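Local coordinates for 5,10-methylenetetrahydrofolate dehydrogenase (Bombyx mori, PDB 5ZF1), which probably catalyses the NADP+-dependent oxidation of 5,10-methylenetetrahydrofolate to 5,10-methenyltetrahydrofolate in one-carbon metabolism, at residues G128-D133 with I137-A142; L143-M148 with I238-T243; V162-S167 with D204-Y209; K168-P173 with I217-L222. All blocks are in the same frame, centred on the assembly; numbering follows the deposited sequence. Where two conformers were deposited one is given.

Overall arrangement
All four contacts lie in the NAD(P)-binding, Rossmann-type part of the chain. Interactions 1 and 2 share helix 140-151 and touch through Thr141 CG2 and Val240 CG1, 3.6 Å apart; interaction 1 also meets interaction 4, Leu130 CD2 lying 3.7 Å from Pro173 CB. Interactions 2, 3 and 4 reach one parallel sheet, whose neighbouring strands 160-164, 215-218 and 236-239 join them. The centres of interactions 3 and 4 are about 11 Å apart, and both touch one sulfate ion beyond the C-terminal ends of their strands, the side on which Rossmann folds bind dinucleotides. The site is consistent with an anion pocket for the cofactor, though the sulfate is probably from the crystallisation liquor.

Interaction 1 (G128-D133 with I137-A142); sequences GRLCVD and IVPATA
Leu130 carries this contact alone on its side, using its two methyl groups against two consecutive residues, Val138 and Pro139. Its CD1 meets Val138 CG2 at 4.0 Å, while CD2 lies against the proline ring, 4.2 Å from Pro139 CD. Leu130 has CG anti to the backbone N (chi1 177°), which carries the isobutyl fork out from helix 124-131 so that one prong falls on each partner. On the other side, Val138 places CG1 anti to its own N (chi1 178°) and CG2 beside it; Leu130 CD1 sits against the fork of these two methyls, with CG2 the nearer branch. The two side chains cross at about a right angle, and the buried surface is small, 105 Å².

Three residues join the segments, and helix 124-131 ends in a Schellman motif. Asp133, with positive phi, is its C-prime residue: Leu134 N bonds to Arg129 O, and inside that bond Asp133 N reaches Leu130 O at 3.0 Å. Pro139 then takes the N-cap position of helix 140-151. Met177 of helix 171-178 touches both Leu130 and Val138, and Cys131 packs on Cys131 of the second subunit. Between the segments the chemistry is wholly apolar, so this contact adds dispersion and burial but no directional bond.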
loop_
_atom_site.group_PDB
_atom_site.type_symbol
_atom_site.label_atom_id
_atom_site.label_comp_id
_atom_site.label_asym_id
_atom_site.label_seq_id
_atom_site.Cartn_x
_atom_site.Cartn_y
_atom_site.Cartn_z
ATOM N N GLY B 128 -0.746 -6.877 0.284
ATOM C CA GLY B 128 -0.684 -6.554 -1.131
ATOM C C GLY B 128 -2.057 -6.370 -1.748
ATOM O O GLY B 128 -2.293 -5.412 -2.485
ATOM N N ARG B 129 -2.991 -7.266 -1.430
ATOM C CA ARG B 129 -4.337 -7.140 -1.975
ATOM C C ARG B 129 -5.033 -5.890 -1.445
ATOM O O ARG B 129 -5.763 -5.215 -2.184
ATOM C CB ARG B 129 -5.141 -8.409 -1.673
ATOM C CG ARG B 129 -4.637 -9.650 -2.435
ATOM C CD ARG B 129 -5.501 -10.882 -2.185
ATOM N NE ARG B 129 -6.878 -10.681 -2.627
ATOM C CZ ARG B 129 -7.309 -10.870 -3.871
ATOM N NH1 ARG B 129 -6.474 -11.281 -4.820
ATOM N NH2 ARG B 129 -8.583 -10.653 -4.163
ATOM N N LEU B 130 -4.815 -5.552 -0.169
ATOM C CA LEU B 130 -5.366 -4.309 0.355
ATOM C C LEU B 130 -4.878 -3.121 -0.460
ATOM O O LEU B 130 -5.658 -2.225 -0.804
ATOM C CB LEU B 130 -4.970 -4.119 1.820
ATOM C CG LEU B 130 -5.423 -2.807 2.466
ATOM C CD1 LEU B 130 -6.928 -2.794 2.545
ATOM C CD2 LEU B 130 -4.818 -2.601 3.836
ATOM N N CYS B 131 -3.585 -3.109 -0.781
ATOM C CA CYS B 131 -2.987 -1.910 -1.341
ATOM C C CYS B 131 -3.297 -1.735 -2.821
ATOM O O CYS B 131 -3.240 -0.611 -3.322
ATOM C CB CYS B 131 -1.477 -1.927 -1.074
ATOM S SG CYS B 131 -1.121 -1.613 0.684
ATOM N N VAL B 132 -3.677 -2.797 -3.517
ATOM C CA VAL B 132 -4.166 -2.656 -4.885
ATOM C C VAL B 132 -5.684 -2.559 -4.886
ATOM O O VAL B 132 -6.311 -2.625 -5.948
ATOM C CB VAL B 132 -3.679 -3.804 -5.792
ATOM C CG1 VAL B 132 -2.139 -3.912 -5.717
ATOM C CG2 VAL B 132 -4.312 -5.115 -5.431
ATOM N N ASP B 133 -6.278 -2.407 -3.696
ATOM C CA ASP B 133 -7.707 -2.094 -3.544
ATOM C C ASP B 133 -8.586 -3.237 -4.068
ATOM O O ASP B 133 -9.568 -3.016 -4.775
ATOM C CB ASP B 133 -8.038 -0.753 -4.224
ATOM C CG ASP B 133 -9.296 -0.085 -3.676
ATOM O OD1 ASP B 133 -9.829 -0.531 -2.632
ATOM O OD2 ASP B 133 -9.744 0.907 -4.309
ATOM N N ILE B 137 -8.220 -9.971 3.509
ATOM C CA ILE B 137 -8.381 -9.859 4.958
ATOM C C ILE B 137 -7.667 -8.588 5.389
ATOM O O ILE B 137 -6.453 -8.454 5.197
ATOM C CB ILE B 137 -7.821 -11.084 5.691
ATOM C CG1 ILE B 137 -8.540 -12.341 5.200
ATOM C CG2 ILE B 137 -7.977 -10.875 7.209
ATOM C CD1 ILE B 137 -8.159 -13.615 5.944
ATOM N N VAL B 138 -8.417 -7.657 5.964
ATOM C CA VAL B 138 -7.904 -6.325 6.296
ATOM C C VAL B 138 -7.510 -6.275 7.769
ATOM O O VAL B 138 -8.204 -6.869 8.611
ATOM C CB VAL B 138 -8.961 -5.261 5.962
ATOM C CG1 VAL B 138 -8.477 -3.893 6.342
ATOM C CG2 VAL B 138 -9.344 -5.334 4.488
ATOM N N PRO B 139 -6.412 -5.596 8.133
ATOM C CA PRO B 139 -6.032 -5.518 9.547
ATOM C C PRO B 139 -7.154 -4.928 10.391
ATOM O O PRO B 139 -7.869 -4.021 9.966
ATOM C CB PRO B 139 -4.794 -4.616 9.529
ATOM C CG PRO B 139 -4.216 -4.857 8.149
ATOM C CD PRO B 139 -5.393 -5.009 7.240
ATOM N N ALA B 140 -7.312 -5.470 11.601
ATOM C CA ALA B 140 -8.554 -5.280 12.352
ATOM C C ALA B 140 -8.704 -3.860 12.894
ATOM O O ALA B 140 -9.806 -3.295 12.873
ATOM C CB ALA B 140 -8.623 -6.294 13.497
ATOM N N THR B 141 -7.623 -3.266 13.402
ATOM C CA THR B 141 -7.734 -1.905 13.921
ATOM C C THR B 141 -8.054 -0.921 12.802
ATOM O O THR B 141 -8.882 -0.020 12.970
ATOM C CB THR B 141 -6.444 -1.509 14.648
ATOM O OG1 THR B 141 -6.234 -2.378 15.765
ATOM C CG2 THR B 141 -6.542 -0.082 15.176
ATOM N N ALA B 142 -7.414 -1.083 11.644
ATOM C CA ALA B 142 -7.752 -0.234 10.509
ATOM C C ALA B 142 -9.202 -0.440 10.095
ATOM O O ALA B 142 -9.933 0.521 9.830
ATOM C CB ALA B 142 -6.799 -0.515 9.338
#

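Interaction 2 (L143-M148 with I238-T243)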
loop_
_atom_site.group_PDB
_atom_site.type_symbol
_atom_site.label_atom_id
_atom_site.label_comp_id
_atom_site.label_asym_id
_atom_site.label_seq_id
_atom_site.Cartn_x
_atom_site.Cartn_y
_atom_site.Cartn_z
ATOM N N LEU B 143 -9.650 -1.691 10.058
ATOM C CA LEU B 143 -11.037 -1.947 9.709
ATOM C C LEU B 143 -11.978 -1.342 10.740
ATOM O O LEU B 143 -13.070 -0.866 10.393
ATOM C CB LEU B 143 -11.251 -3.459 9.571
ATOM C CG LEU B 143 -12.509 -3.999 8.903
ATOM C CD1 LEU B 143 -12.699 -3.410 7.505
ATOM C CD2 LEU B 143 -12.388 -5.527 8.836
ATOM N N ALA B 144 -11.572 -1.348 12.013
ATOM C CA ALA B 144 -12.392 -0.758 13.067
ATOM C C ALA B 144 -12.580 0.740 12.852
ATOM O O ALA B 144 -13.695 1.264 12.975
ATOM C CB ALA B 144 -11.764 -1.031 14.437
ATOM N N VAL B 145 -11.493 1.457 12.554
ATOM C CA VAL B 145 -11.599 2.884 12.256
ATOM C C VAL B 145 -12.553 3.127 11.099
ATOM O O VAL B 145 -13.449 3.979 11.178
ATOM C CB VAL B 145 -10.207 3.470 11.958
ATOM C CG1 VAL B 145 -10.345 4.886 11.392
ATOM C CG2 VAL B 145 -9.416 3.468 13.211
ATOM N N VAL B 146 -12.371 2.389 10.001
ATOM C CA VAL B 146 -13.230 2.556 8.837
ATOM C C VAL B 146 -14.682 2.273 9.205
ATOM O O VAL B 146 -15.600 2.973 8.763
ATOM C CB VAL B 146 -12.739 1.652 7.688
ATOM C CG1 VAL B 146 -13.846 1.414 6.664
ATOM C CG2 VAL B 146 -11.529 2.263 7.031
ATOM N N GLU B 147 -14.909 1.264 10.046
ATOM C CA GLU B 147 -16.272 0.925 10.452
ATOM C C GLU B 147 -16.884 2.007 11.341
ATOM O O GLU B 147 -18.090 2.272 11.262
ATOM C CB GLU B 147 -16.275 -0.435 11.157
ATOM C CG GLU B 147 -17.651 -1.101 11.272
ATOM C CD GLU B 147 -18.303 -1.424 9.927
ATOM O OE1 GLU B 147 -17.591 -1.682 8.929
ATOM O OE2 GLU B 147 -19.549 -1.433 9.874
ATOM N N MET B 148 -16.079 2.642 12.199
ATOM C CA MET B 148 -16.599 3.737 13.007
ATOM C C MET B 148 -17.062 4.887 12.118
ATOM O O MET B 148 -18.119 5.487 12.360
ATOM C CB MET B 148 -15.539 4.196 14.012
ATOM C CG MET B 148 -15.142 3.112 15.017
ATOM S SD MET B 148 -13.887 3.565 16.234
ATOM C CE MET B 148 -14.266 5.284 16.571
ATOM N N ILE B 238 -10.742 10.941 15.444
ATOM C CA ILE B 238 -10.675 9.575 15.953
ATOM C C ILE B 238 -9.271 9.328 16.484
ATOM O O ILE B 238 -8.293 9.394 15.724
ATOM C CB ILE B 238 -11.035 8.543 14.883
ATOM C CG1 ILE B 238 -12.510 8.716 14.497
ATOM C CG2 ILE B 238 -10.748 7.120 15.399
ATOM C CD1 ILE B 238 -12.919 7.964 13.255
ATOM N N ASP B 239 -9.179 9.049 17.787
ATOM C CA ASP B 239 -7.940 8.656 18.448
ATOM C C ASP B 239 -7.867 7.132 18.499
ATOM O O ASP B 239 -8.656 6.487 19.194
ATOM C CB ASP B 239 -7.877 9.286 19.843
ATOM C CG ASP B 239 -6.521 9.136 20.497
ATOM O OD1 ASP B 239 -5.662 8.425 19.944
ATOM O OD2 ASP B 239 -6.312 9.750 21.573
ATOM N N VAL B 240 -6.904 6.551 17.771
ATOM C CA VAL B 240 -6.821 5.094 17.685
ATOM C C VAL B 240 -6.373 4.497 19.019
ATOM O O VAL B 240 -6.698 3.344 19.333
ATOM C CB VAL B 240 -5.897 4.684 16.517
ATOM C CG1 VAL B 240 -5.793 3.182 16.412
ATOM C CG2 VAL B 240 -6.433 5.257 15.210
ATOM N N GLY B 241 -5.668 5.272 19.839
ATOM C CA GLY B 241 -5.251 4.804 21.145
ATOM C C GLY B 241 -3.944 4.044 21.160
ATOM O O GLY B 241 -3.716 3.254 22.083
ATOM N N ILE B 242 -3.099 4.232 20.149
ATOM C CA ILE B 242 -1.757 3.659 20.129
ATOM C C ILE B 242 -0.848 4.572 20.936
ATOM O O ILE B 242 -1.072 5.782 21.021
ATOM C CB ILE B 242 -1.249 3.484 18.679
ATOM C CG1 ILE B 242 -2.284 2.758 17.807
ATOM C CG2 ILE B 242 0.074 2.723 18.646
ATOM C CD1 ILE B 242 -2.854 1.490 18.424
ATOM N N THR B 243 0.178 4.012 21.556
ATOM C CA THR B 243 0.827 4.807 22.591
ATOM C C THR B 243 2.335 4.628 22.708
ATOM O O THR B 243 2.996 5.419 23.381
ATOM C CB THR B 243 0.202 4.494 23.943
ATOM O OG1 THR B 243 0.346 5.626 24.807
ATOM C CG2 THR B 243 0.893 3.274 24.558
#
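Three apolar pairs join Val145 and Met148, one helical turn apart on helix 140-151, to Ile238 and Val240 at the end of strand 236-239. Val145 uses both branches: CG2 reaches Val240 CG2 at 4.0 Å, and CG1 lies more loosely against Ile238 CD1 at 4.4 Å. With CG1 anti to the backbone N, CG2 is directed mainly to Val240 and CG1 to the end of the isoleucine. Val145 and Val240 cross at about a right angle and touch methyl to methyl. Met148 behaves differently. Its chain is straight through chi2 (180°) and then bends at the thioether (chi3 36°), bringing CE to 4.1 Å from Ile238 CG2; the two side chains slide past each other in opposite directions. In all, 180 Å² is buried, and the four touching residues are shielded from solvent.

None of the polar bonds links the two segments; some lie within a segment and others go to neighbouring parts. In the helix, Met148 N bonds to Ala144 O at 2.9 Å. Where the strand ends, Gly241 N donates to Asp239 OD1 at 3.2 Å, an Asx turn in which the donor sits above the carboxylate plane, 51° out of it. The positive phi of Gly241 suits glycine, since a side chain there would press on the preceding carbonyl.

Ile174 of helix 171-178 touches both Val145 and Val240, filling in between the segments. Met280 and Met284 of helix 277-298 pack on Ala144 and Leu143, and strand 236-239 is bonded through its backbone to strand 215-218, so helix 140-151 lies between the Rossmann sheet and helix 277-298.

Interaction 3 (V162-S167 with D204-Y209); sequences VVIGRS and DKLEAY. With SO4 (sulfate ion), chain E.
Val162 CG2 makes the closest approach of this contact not to a side chain but to a backbone oxygen, Tyr209 O, at 3.6 Å. The same methyl lies 4.1 Å from Tyr209 CB, so the valine rests on the root of the tyrosine while the ring leads off elsewhere, toward Thr195 of strand 193-197 and Asn160 of the second subunit. One turn earlier on the helix, Leu206 CD1 packs against Ile164 CD1 at 3.8 Å, and the two side chains cross at about a right angle. Ile164 gets there by an extended CG1-CD1 arm (chi2 173°) that reaches across toward the helix.

Helix 203-211 is the connection of a beta-alpha-beta crossover: it leaves strand 193-197, passes over strand 160-164 and returns to strand 215-218. On the sheet's opposite face Val163 packs on Ile174 and Leu178 of helix 171-178, as expected for a Rossmann fold.

Beyond the strand, the chain turns at Gly165, whose phi of 126° calls for glycine, and its CA lies 3.5 Å from sulfate O2. Arg166 N then donates to sulfate O1 at 2.9 Å in an almost straight bond (174°), and its CG passes 3.4 Å from the same oxygen. Arg199 NE holds the anion too. The Arg166 guanidinium meanwhile reaches the second subunit, where NH1 forms a salt bridge with Asp191 and a hydrogen bond with the carbonyl of His179.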
loop_
_atom_site.group_PDB
_atom_site.type_symbol
_atom_site.label_atom_id
_atom_site.label_comp_id
_atom_site.label_asym_id
_atom_site.label_seq_id
_atom_site.Cartn_x
_atom_site.Cartn_y
_atom_site.Cartn_z
ATOM N N VAL B 162 -6.743 13.521 7.317
ATOM C CA VAL B 162 -5.338 13.459 7.721
ATOM C C VAL B 162 -5.183 12.233 8.607
ATOM O O VAL B 162 -5.917 12.076 9.587
ATOM C CB VAL B 162 -4.907 14.738 8.465
ATOM C CG1 VAL B 162 -3.480 14.562 9.069
ATOM C CG2 VAL B 162 -4.976 15.934 7.535
ATOM N N VAL B 163 -4.205 11.382 8.295
ATOM C CA VAL B 163 -3.867 10.248 9.145
ATOM C C VAL B 163 -2.504 10.567 9.728
ATOM O O VAL B 163 -1.550 10.759 8.967
ATOM C CB VAL B 163 -3.816 8.932 8.358
ATOM C CG1 VAL B 163 -3.432 7.783 9.304
ATOM C CG2 VAL B 163 -5.172 8.638 7.667
ATOM N N ILE B 164 -2.416 10.640 11.055
ATOM C CA ILE B 164 -1.149 10.916 11.741
ATOM C C ILE B 164 -0.592 9.569 12.173
ATOM O O ILE B 164 -1.113 8.945 13.101
ATOM C CB ILE B 164 -1.332 11.861 12.943
ATOM C CG1 ILE B 164 -2.002 13.157 12.499
ATOM C CG2 ILE B 164 0.057 12.172 13.579
ATOM C CD1 ILE B 164 -2.378 14.087 13.617
ATOM N N GLY B 165 0.439 9.095 11.481
ATOM C CA GLY B 165 0.983 7.769 11.748
ATOM C C GLY B 165 1.004 6.981 10.459
ATOM O O GLY B 165 0.038 6.947 9.700
ATOM N N ARG B 166 2.152 6.347 10.179
ATOM C CA ARG B 166 2.368 5.570 8.960
ATOM C C ARG B 166 2.735 4.115 9.247
ATOM O O ARG B 166 3.276 3.428 8.360
ATOM C CB ARG B 166 3.455 6.219 8.091
ATOM C CG ARG B 166 4.815 6.301 8.793
ATOM C CD ARG B 166 5.867 6.975 7.924
ATOM N NE ARG B 166 7.084 7.141 8.734
ATOM C CZ ARG B 166 8.194 7.745 8.324
ATOM N NH1 ARG B 166 8.285 8.237 7.097
ATOM N NH2 ARG B 166 9.217 7.848 9.160
ATOM N N SER B 167 2.465 3.624 10.455
ATOM C CA SER B 167 2.871 2.262 10.800
ATOM C C SER B 167 2.272 1.242 9.829
ATOM O O SER B 167 1.143 1.385 9.345
ATOM C CB SER B 167 2.459 1.925 12.238
ATOM O OG SER B 167 1.040 1.788 12.366
ATOM N N ASP B 204 4.570 22.833 12.338
ATOM C CA ASP B 204 3.723 23.857 11.724
ATOM C C ASP B 204 2.978 23.315 10.503
ATOM O O ASP B 204 1.824 23.701 10.248
ATOM C CB ASP B 204 4.560 25.081 11.350
ATOM C CG ASP B 204 5.070 25.836 12.572
ATOM O OD1 ASP B 204 4.358 25.878 13.606
ATOM O OD2 ASP B 204 6.186 26.403 12.490
ATOM N N LYS B 205 3.609 22.419 9.734
ATOM C CA LYS B 205 2.908 21.819 8.592
ATOM C C LYS B 205 1.802 20.885 9.057
ATOM O O LYS B 205 0.725 20.831 8.443
ATOM C CB LYS B 205 3.880 21.039 7.703
ATOM C CG LYS B 205 5.049 21.853 7.153
ATOM C CD LYS B 205 4.573 23.027 6.336
ATOM C CE LYS B 205 5.549 23.365 5.225
ATOM N NZ LYS B 205 4.943 24.332 4.272
ATOM N N LEU B 206 2.068 20.097 10.101
ATOM C CA LEU B 206 1.035 19.213 10.639
ATOM C C LEU B 206 -0.170 20.023 11.079
ATOM O O LEU B 206 -1.319 19.680 10.759
ATOM C CB LEU B 206 1.576 18.397 11.813
ATOM C CG LEU B 206 0.491 17.640 12.611
ATOM C CD1 LEU B 206 -0.051 16.485 11.797
ATOM C CD2 LEU B 206 1.006 17.144 13.947
ATOM N N GLU B 207 0.081 21.141 11.760
ATOM C CA GLU B 207 -1.026 21.957 12.244
ATOM C C GLU B 207 -1.834 22.532 11.086
ATOM O O GLU B 207 -3.070 22.560 11.141
ATOM C CB GLU B 207 -0.493 23.062 13.153
ATOM C CG GLU B 207 0.092 22.517 14.449
ATOM C CD GLU B 207 0.610 23.614 15.355
ATOM O OE1 GLU B 207 0.550 24.796 14.953
ATOM O OE2 GLU B 207 1.099 23.288 16.457
ATOM N N ALA B 208 -1.160 22.972 10.022
ATOM C CA ALA B 208 -1.870 23.480 8.846
ATOM C C ALA B 208 -2.710 22.383 8.185
ATOM O O ALA B 208 -3.858 22.618 7.786
ATOM C CB ALA B 208 -0.872 24.067 7.845
ATOM N N TYR B 209 -2.153 21.179 8.038
ATOM C CA TYR B 209 -2.965 20.104 7.459
ATOM C C TYR B 209 -4.184 19.804 8.324
ATOM O O TYR B 209 -5.280 19.549 7.798
ATOM C CB TYR B 209 -2.129 18.845 7.293
ATOM C CG TYR B 209 -1.169 18.818 6.114
ATOM C CD1 TYR B 209 -1.622 18.835 4.808
ATOM C CD2 TYR B 209 0.214 18.724 6.337
ATOM C CE1 TYR B 209 -0.737 18.762 3.745
ATOM C CE2 TYR B 209 1.102 18.652 5.291
ATOM C CZ TYR B 209 0.628 18.679 4.003
ATOM O OH TYR B 209 1.509 18.595 2.971
HETATM S S SO4 E . 4.909 7.517 12.843
HETATM O O1 SO4 E . 4.278 6.370 12.190
HETATM O O2 SO4 E . 4.037 8.632 13.156
HETATM O O3 SO4 E . 5.469 7.023 14.093
HETATM O O4 SO4 E . 6.013 8.021 12.011
#

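Interaction 4 (K168-P173 with I217-L222); sequences KNVGMP and ITATGL. With SO4 (sulfate ion), chain E.
Ala219 is the apolar hub of this contact, its single methyl meeting two consecutive residues at the start of helix 171-178. Val170 CG1 lies 3.9 Å from Ala219 CB, and Gly171 CA is 4.1 Å from it. Val170 presents CG1 because that branch is anti to the backbone N (chi1 176°). The backbones come close here, Gly171 CA and Ala219 CA being 5.5 Å apart, although only 87 Å² is buried.

The side-chain polar bonds of residues 217-222 described here gather at the sulfate and in one ST turn. Thr220 OG1 works in two directions: it donates to sulfate O2 at 3.0 Å and accepts from Leu222 N at 3.1 Å, the ST turn, with a fairly straight bond (162°). Having this hydroxyl tied to the backbone should fix its rotation toward the anion. Leu222 adds an apolar flank, its CD1 lying 3.5 Å from sulfate O3. On the helix side, Ser167 OG accepts from Gly171 N and, weakly, from Val170 N, ordering the turn that leads to the helix.

Strand 215-218 runs between strands 160-164 and 236-239, with backbone bonds to both. Thr141 and Ala142 of helix 140-151 pack on Val170 and Pro173, while Leu130 of helix 124-131 covers Pro173. Lys168 NZ makes a salt bridge with Asp133 of the second subunit, so the loop before helix 171-178 also belongs to the dimer interface.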
loop_
_atom_site.group_PDB
_atom_site.type_symbol
_atom_site.label_atom_id
_atom_site.label_comp_id
_atom_site.label_asym_id
_atom_site.label_seq_id
_atom_site.Cartn_x
_atom_site.Cartn_y
_atom_site.Cartn_z
ATOM N N LYS B 168 3.036 0.182 9.552
ATOM C CA LYS B 168 2.574 -0.770 8.542
ATOM C C LYS B 168 1.385 -1.574 9.029
ATOM O O LYS B 168 0.578 -2.043 8.216
ATOM C CB LYS B 168 3.715 -1.706 8.140
ATOM C CG LYS B 168 4.879 -0.993 7.513
ATOM C CD LYS B 168 4.428 -0.146 6.332
ATOM C CE LYS B 168 5.595 0.590 5.703
ATOM N NZ LYS B 168 5.161 1.274 4.445
ATOM N N ASN B 169 1.255 -1.730 10.343
ATOM C CA ASN B 169 0.146 -2.508 10.876
ATOM C C ASN B 169 -1.121 -1.694 11.067
ATOM O O ASN B 169 -2.212 -2.278 11.070
ATOM C CB ASN B 169 0.510 -3.131 12.223
ATOM C CG ASN B 169 1.372 -4.370 12.090
ATOM O OD1 ASN B 169 1.824 -4.733 10.998
ATOM N ND2 ASN B 169 1.621 -5.021 13.218
ATOM N N VAL B 170 -1.023 -0.375 11.227
ATOM C CA VAL B 170 -2.193 0.426 11.583
ATOM C C VAL B 170 -2.322 1.668 10.712
ATOM O O VAL B 170 -3.312 1.821 10.000
ATOM C CB VAL B 170 -2.169 0.826 13.074
ATOM C CG1 VAL B 170 -3.345 1.745 13.400
ATOM C CG2 VAL B 170 -2.217 -0.408 13.972
ATOM N N GLY B 171 -1.337 2.572 10.752
ATOM C CA GLY B 171 -1.502 3.834 10.040
ATOM C C GLY B 171 -1.593 3.659 8.533
ATOM O O GLY B 171 -2.426 4.284 7.862
ATOM N N MET B 172 -0.743 2.800 7.972
ATOM C CA MET B 172 -0.756 2.619 6.525
ATOM C C MET B 172 -2.068 1.980 6.059
ATOM O O MET B 172 -2.677 2.484 5.102
ATOM C CB MET B 172 0.479 1.818 6.084
ATOM C CG MET B 172 0.617 1.631 4.585
ATOM S SD MET B 172 -0.299 0.178 3.981
ATOM C CE MET B 172 0.640 -1.172 4.749
ATOM N N PRO B 173 -2.540 0.896 6.671
ATOM C CA PRO B 173 -3.821 0.344 6.210
ATOM C C PRO B 173 -4.977 1.313 6.394
ATOM O O PRO B 173 -5.892 1.308 5.571
ATOM C CB PRO B 173 -3.991 -0.924 7.066
ATOM C CG PRO B 173 -2.603 -1.271 7.520
ATOM C CD PRO B 173 -1.886 0.036 7.673
ATOM N N ILE B 217 -7.305 11.294 12.020
ATOM C CA ILE B 217 -7.138 10.000 12.661
ATOM C C ILE B 217 -5.725 9.958 13.213
ATOM O O ILE B 217 -4.767 10.067 12.451
ATOM C CB ILE B 217 -7.373 8.848 11.674
ATOM C CG1 ILE B 217 -8.842 8.821 11.255
ATOM C CG2 ILE B 217 -6.947 7.520 12.300
ATOM C CD1 ILE B 217 -9.098 8.106 9.950
ATOM N N THR B 218 -5.589 9.837 14.542
ATOM C CA THR B 218 -4.272 9.748 15.188
ATOM C C THR B 218 -3.966 8.281 15.463
ATOM O O THR B 218 -4.577 7.678 16.348
ATOM C CB THR B 218 -4.195 10.560 16.486
ATOM O OG1 THR B 218 -5.052 9.992 17.489
ATOM C CG2 THR B 218 -4.557 12.021 16.261
ATOM N N ALA B 219 -3.019 7.707 14.709
ATOM C CA ALA B 219 -2.688 6.295 14.789
ATOM C C ALA B 219 -1.257 6.069 15.237
ATOM O O ALA B 219 -0.839 4.919 15.387
ATOM C CB ALA B 219 -2.899 5.616 13.427
ATOM N N THR B 220 -0.511 7.130 15.461
ATOM C CA THR B 220 0.900 6.995 15.770
ATOM C C THR B 220 1.118 6.577 17.219
ATOM O O THR B 220 0.330 6.892 18.114
ATOM C CB THR B 220 1.627 8.300 15.474
ATOM O OG1 THR B 220 2.987 8.172 15.892
ATOM C CG2 THR B 220 0.965 9.463 16.200
ATOM N N GLY B 221 2.201 5.839 17.437
ATOM C CA GLY B 221 2.618 5.438 18.764
ATOM C C GLY B 221 3.457 6.462 19.486
ATOM O O GLY B 221 3.713 6.319 20.684
ATOM N N LEU B 222 3.896 7.482 18.786
ATOM C CA LEU B 222 4.675 8.579 19.336
ATOM C C LEU B 222 3.745 9.681 19.834
ATOM O O LEU B 222 2.672 9.900 19.266
ATOM C CB LEU B 222 5.623 9.138 18.274
ATOM C CG LEU B 222 6.682 8.134 17.816
ATOM C CD1 LEU B 222 7.352 8.586 16.527
ATOM C CD2 LEU B 222 7.718 7.917 18.911
HETATM S S SO4 E . 4.909 7.517 12.843
HETATM O O1 SO4 E . 4.278 6.370 12.190
HETATM O O2 SO4 E . 4.037 8.632 13.156
HETATM O O3 SO4 E . 5.469 7.023 14.093
HETATM O O4 SO4 E . 6.013 8.021 12.011
#